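Local coordinates for putative fimbrial associated sortase-like protein (Corynebacterium diphtheriae, PDB 6BWE), which probably acts as a class C sortase, a cysteine transpeptidase that joins pilin subunits into covalent pili on the bacterial surface, at residues 31-45 against 108-120. The protein carries 2 engineered substitutions. Residues are numbered along the deposited sequence; the frame is centred on the assembly and turned at random.
Sequences LEAARQYNTSVVGFP and LYGSALPVGGTGT
Asn38 of helix 24-39 grips the backbone of Leu113 with both ends of its amide. From CB the chain runs to CG; set anti to the backbone carbonyl carbon (chi1 -76°), CG rests 3.5 Å from Ala112 CB. Beyond it OD1 accepts from Leu113 N at 2.8 Å, the donor lying out of the side-chain carbonyl plane. ND2 donates to Leu113 O at 3.1 Å. The paired bonds fix the rotation of the amide. ND2 also gives a hydrogen to water 5, which donates in turn to Gly116 O, and lies against Val115 CG2. The helix comes in sequence ahead of the strands of the sortase beta-barrel, and it packs here on the loop joining strands 105-107 and 123-125. One turn back, Ala34 CB meets Leu113 CD1 and Val115 CG1. Leu113 CD1 reaches Tyr37 CD2 at 3.6 Å, the two side chains crossing nearly at right angles. Water 3 links Tyr37 OH to Gly110 N and Ser111 O; water 4 joins the same hydroxyl to Tyr109 OH, which also hydrogen-bonds to Ser40 O of the second subunit. Further along, Val41 CG1 approaches Gly110 O, and the Pro45 ring packs its CG against Leu108 CG at 3.6 Å.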
loop_
_atom_site.group_PDB
_atom_site.type_symbol
_atom_site.label_atom_id
_atom_site.label_comp_id
_atom_site.label_asym_id
_atom_site.label_seq_id
_atom_site.Cartn_x
_atom_site.Cartn_y
_atom_site.Cartn_z
ATOM N N LEU A 31 19.024 -7.674 -4.816
ATOM C CA LEU A 31 17.991 -8.496 -4.181
ATOM C C LEU A 31 17.686 -8.059 -2.746
ATOM O O LEU A 31 16.488 -7.938 -2.369
ATOM C CB LEU A 31 18.371 -9.969 -4.229
ATOM C CG LEU A 31 18.373 -10.596 -5.627
ATOM C CD1 LEU A 31 19.025 -11.996 -5.570
ATOM C CD2 LEU A 31 16.959 -10.665 -6.228
ATOM N N GLU A 32 18.722 -7.824 -1.938
ATOM C CA GLU A 32 18.540 -7.346 -0.595
ATOM C C GLU A 32 17.817 -6.001 -0.589
ATOM O O GLU A 32 16.901 -5.781 0.201
ATOM C CB GLU A 32 19.885 -7.244 0.147
ATOM C CG GLU A 32 20.270 -8.552 0.836
ATOM C CD GLU A 32 19.322 -8.879 1.996
ATOM O OE1 GLU A 32 19.361 -8.156 3.034
ATOM O OE2 GLU A 32 18.498 -9.825 1.858
ATOM N N ALA A 33 18.256 -5.098 -1.459
ATOM C CA ALA A 33 17.583 -3.794 -1.556
ATOM C C ALA A 33 16.107 -3.947 -1.902
ATOM O O ALA A 33 15.261 -3.194 -1.390
ATOM C CB ALA A 33 18.261 -2.901 -2.578
ATOM N N ALA A 34 15.786 -4.887 -2.782
ATOM C CA ALA A 34 14.372 -5.095 -3.153
ATOM C C ALA A 34 13.542 -5.724 -2.040
ATOM O O ALA A 34 12.347 -5.415 -1.887
ATOM C CB ALA A 34 14.270 -5.951 -4.378
ATOM N N ARG A 35 14.141 -6.620 -1.290
ATOM C CA ARG A 35 13.489 -7.140 -0.073
ATOM C C ARG A 35 13.223 -6.033 0.961
ATOM O O ARG A 35 12.154 -5.997 1.560
ATOM C CB ARG A 35 14.320 -8.228 0.592
ATOM C CG ARG A 35 14.384 -9.513 -0.169
ATOM C CD ARG A 35 15.291 -10.518 0.542
ATOM N NE ARG A 35 15.657 -11.527 -0.441
ATOM C CZ ARG A 35 16.882 -11.778 -0.912
ATOM N NH1 ARG A 35 17.960 -11.131 -0.473
ATOM N NH2 ARG A 35 17.012 -12.724 -1.834
ATOM N N GLN A 36 14.178 -5.134 1.151
ATOM C CA GLN A 36 13.975 -3.960 2.010
ATOM C C GLN A 36 12.809 -3.062 1.491
ATOM O O GLN A 36 11.921 -2.634 2.274
ATOM C CB GLN A 36 15.261 -3.142 2.111
ATOM C CG GLN A 36 15.088 -1.861 2.924
ATOM C CD GLN A 36 16.355 -1.083 3.157
ATOM O OE1 GLN A 36 16.819 -0.919 4.302
ATOM N NE2 GLN A 36 16.900 -0.555 2.099
ATOM N N TYR A 37 12.807 -2.794 0.185
ATOM C CA TYR A 37 11.719 -2.053 -0.451
ATOM C C TYR A 37 10.375 -2.728 -0.119
ATOM O O TYR A 37 9.426 -2.066 0.334
ATOM C CB TYR A 37 11.917 -1.909 -1.975
ATOM C CG TYR A 37 10.696 -1.355 -2.656
ATOM C CD1 TYR A 37 10.500 -0.004 -2.784
ATOM C CD2 TYR A 37 9.672 -2.208 -3.071
ATOM C CE1 TYR A 37 9.340 0.508 -3.339
ATOM C CE2 TYR A 37 8.506 -1.712 -3.627
ATOM C CZ TYR A 37 8.330 -0.370 -3.762
ATOM O OH TYR A 37 7.160 0.098 -4.328
ATOM N N ASN A 38 10.328 -4.043 -0.296
ATOM C CA ASN A 38 9.102 -4.786 -0.015
ATOM C C ASN A 38 8.537 -4.643 1.402
ATOM O O ASN A 38 7.305 -4.708 1.576
ATOM C CB ASN A 38 9.263 -6.253 -0.335
ATOM C CG ASN A 38 9.211 -6.520 -1.821
ATOM O OD1 ASN A 38 8.880 -5.625 -2.631
ATOM N ND2 ASN A 38 9.563 -7.751 -2.207
ATOM N N THR A 39 9.391 -4.404 2.391
ATOM C CA THR A 39 8.897 -4.179 3.765
ATOM C C THR A 39 8.022 -2.952 3.857
ATOM O O THR A 39 7.205 -2.845 4.785
ATOM C CB THR A 39 10.014 -4.060 4.805
ATOM O OG1 THR A 39 10.762 -2.854 4.599
ATOM C CG2 THR A 39 10.917 -5.275 4.802
ATOM N N SER A 40 8.210 -2.022 2.927
ATOM C CA SER A 40 7.441 -0.764 2.875
ATOM C C SER A 40 6.075 -0.904 2.188
ATOM O O SER A 40 5.270 0.022 2.236
ATOM C CB SER A 40 8.269 0.320 2.142
ATOM O OG SER A 40 8.213 0.158 0.714
ATOM N N VAL A 41 5.813 -2.041 1.543
ATOM C CA VAL A 41 4.576 -2.282 0.840
ATOM C C VAL A 41 3.600 -2.880 1.842
ATOM O O VAL A 41 3.738 -4.019 2.265
ATOM C CB VAL A 41 4.759 -3.281 -0.329
ATOM C CG1 VAL A 41 3.410 -3.576 -1.010
ATOM C CG2 VAL A 41 5.766 -2.702 -1.331
ATOM N N VAL A 42 2.594 -2.125 2.200
ATOM C CA VAL A 42 1.714 -2.643 3.244
ATOM C C VAL A 42 0.289 -2.894 2.776
ATOM O O VAL A 42 -0.437 -3.654 3.420
ATOM C CB VAL A 42 1.805 -1.803 4.526
ATOM C CG1 VAL A 42 3.193 -1.992 5.160
ATOM C CG2 VAL A 42 1.551 -0.343 4.223
ATOM N N GLY A 43 -0.152 -2.340 1.677
ATOM C CA GLY A 43 -1.435 -2.837 1.187
ATOM C C GLY A 43 -1.353 -3.811 0.013
ATOM O O GLY A 43 -0.434 -4.646 -0.139
ATOM N N PHE A 44 -2.389 -3.709 -0.787
ATOM C CA PHE A 44 -2.374 -4.257 -2.118
ATOM C C PHE A 44 -3.026 -3.225 -3.010
ATOM O O PHE A 44 -3.732 -2.348 -2.520
ATOM C CB PHE A 44 -3.096 -5.589 -2.155
ATOM C CG PHE A 44 -4.526 -5.543 -1.683
ATOM C CD1 PHE A 44 -5.560 -5.370 -2.578
ATOM C CD2 PHE A 44 -4.830 -5.709 -0.349
ATOM C CE1 PHE A 44 -6.874 -5.355 -2.143
ATOM C CE2 PHE A 44 -6.160 -5.710 0.099
ATOM C CZ PHE A 44 -7.180 -5.520 -0.805
ATOM N N PRO A 45 -2.802 -3.324 -4.318
ATOM C CA PRO A 45 -3.425 -2.388 -5.244
ATOM C C PRO A 45 -4.931 -2.581 -5.411
ATOM O O PRO A 45 -5.360 -3.652 -5.781
ATOM C CB PRO A 45 -2.684 -2.637 -6.574
ATOM C CG PRO A 45 -1.612 -3.618 -6.271
ATOM C CD PRO A 45 -1.973 -4.319 -5.008
ATOM N N LEU A 108 2.507 -4.430 -10.953
ATOM C CA LEU A 108 1.571 -3.487 -10.372
ATOM C C LEU A 108 2.158 -2.796 -9.142
ATOM O O LEU A 108 2.323 -3.408 -8.083
ATOM C CB LEU A 108 0.253 -4.189 -10.051
ATOM C CG LEU A 108 -0.998 -3.377 -9.773
ATOM C CD1 LEU A 108 -1.246 -2.255 -10.776
ATOM C CD2 LEU A 108 -2.184 -4.321 -9.738
ATOM N N TYR A 109 2.497 -1.525 -9.309
ATOM C CA TYR A 109 2.961 -0.688 -8.244
ATOM C C TYR A 109 1.971 -0.753 -7.058
ATOM O O TYR A 109 0.744 -0.673 -7.250
ATOM C CB TYR A 109 3.111 0.772 -8.738
ATOM C CG TYR A 109 3.536 1.660 -7.582
ATOM C CD1 TYR A 109 4.814 1.560 -7.038
ATOM C CD2 TYR A 109 2.623 2.534 -6.996
ATOM C CE1 TYR A 109 5.182 2.350 -5.937
ATOM C CE2 TYR A 109 2.969 3.305 -5.917
ATOM C CZ TYR A 109 4.228 3.201 -5.374
ATOM O OH TYR A 109 4.495 3.996 -4.286
ATOM N N GLY A 110 2.502 -0.924 -5.863
ATOM C CA GLY A 110 1.681 -1.130 -4.670
ATOM C C GLY A 110 1.614 -2.570 -4.213
ATOM O O GLY A 110 0.961 -2.865 -3.194
ATOM N N SER A 111 2.219 -3.466 -5.000
ATOM C CA SER A 111 2.429 -4.847 -4.620
ATOM C C SER A 111 3.939 -5.050 -4.512
ATOM O O SER A 111 4.716 -4.266 -5.054
ATOM C CB SER A 111 1.796 -5.821 -5.624
ATOM O OG SER A 111 2.457 -5.777 -6.910
ATOM N N ALA A 112 4.347 -6.094 -3.788
ATOM C CA ALA A 112 5.767 -6.387 -3.588
ATOM C C ALA A 112 6.434 -6.709 -4.931
ATOM O O ALA A 112 5.815 -7.249 -5.855
ATOM C CB ALA A 112 5.952 -7.568 -2.649
ATOM N N LEU A 113 7.690 -6.330 -5.029
ATOM C CA LEU A 113 8.528 -6.744 -6.141
ATOM C C LEU A 113 8.764 -8.258 -6.094
ATOM O O LEU A 113 8.789 -8.837 -4.998
ATOM C CB LEU A 113 9.873 -6.031 -6.029
ATOM C CG LEU A 113 9.889 -4.524 -6.230
ATOM C CD1 LEU A 113 11.239 -4.007 -5.787
ATOM C CD2 LEU A 113 9.600 -4.160 -7.677
ATOM N N PRO A 114 8.929 -8.915 -7.270
ATOM C CA PRO A 114 8.872 -10.383 -7.267
ATOM C C PRO A 114 10.233 -11.001 -6.957
ATOM O O PRO A 114 10.874 -11.567 -7.834
ATOM C CB PRO A 114 8.371 -10.703 -8.667
ATOM C CG PRO A 114 8.959 -9.631 -9.516
ATOM C CD PRO A 114 8.756 -8.394 -8.639
ATOM N N VAL A 115 10.648 -10.852 -5.698
ATOM C CA VAL A 115 11.891 -11.411 -5.157
ATOM C C VAL A 115 11.619 -12.439 -4.046
ATOM O O VAL A 115 12.551 -12.870 -3.402
ATOM C CB VAL A 115 12.853 -10.320 -4.681
ATOM C CG1 VAL A 115 13.332 -9.510 -5.867
ATOM C CG2 VAL A 115 12.212 -9.395 -3.630
ATOM N N GLY A 116 10.353 -12.828 -3.855
ATOM C CA GLY A 116 9.977 -13.831 -2.848
ATOM C C GLY A 116 9.975 -13.251 -1.440
ATOM O O GLY A 116 10.370 -12.086 -1.227
ATOM N N GLY A 117 9.500 -14.052 -0.490
ATOM C CA GLY A 117 9.444 -13.675 0.910
ATOM C C GLY A 117 8.065 -13.942 1.445
ATOM O O GLY A 117 7.046 -13.691 0.769
ATOM N N THR A 118 7.992 -14.441 2.658
ATOM C CA THR A 118 6.668 -14.646 3.259
ATOM C C THR A 118 6.070 -13.281 3.527
ATOM O O THR A 118 6.768 -12.353 3.875
ATOM C CB THR A 118 6.718 -15.548 4.492
ATOM O OG1 THR A 118 7.622 -14.989 5.442
ATOM C CG2 THR A 118 7.202 -16.928 4.079
ATOM N N GLY A 119 4.795 -13.138 3.250
ATOM C CA GLY A 119 4.131 -11.858 3.355
ATOM C C GLY A 119 4.075 -11.025 2.102
ATOM O O GLY A 119 3.446 -9.984 2.107
ATOM N N THR A 120 4.743 -11.453 1.035
ATOM C CA THR A 120 4.736 -10.710 -0.230
ATOM C C THR A 120 3.679 -11.290 -1.154
ATOM O O THR A 120 3.349 -12.485 -1.069
ATOM C CB THR A 120 6.105 -10.732 -0.913
ATOM O OG1 THR A 120 6.440 -12.060 -1.348
ATOM C CG2 THR A 120 7.179 -10.198 0.051
HETATM O O HOH W 1 15.002 -13.943 -3.256
HETATM O O HOH W 2 13.108 -13.042 -0.521
HETATM O O HOH W 3 5.175 -1.583 -5.311
HETATM O O HOH W 4 6.624 2.503 -2.923
HETATM O O HOH W 5 10.710 -9.437 -0.332
HETATM O O HOH W 6 0.146 -1.085 -1.389
#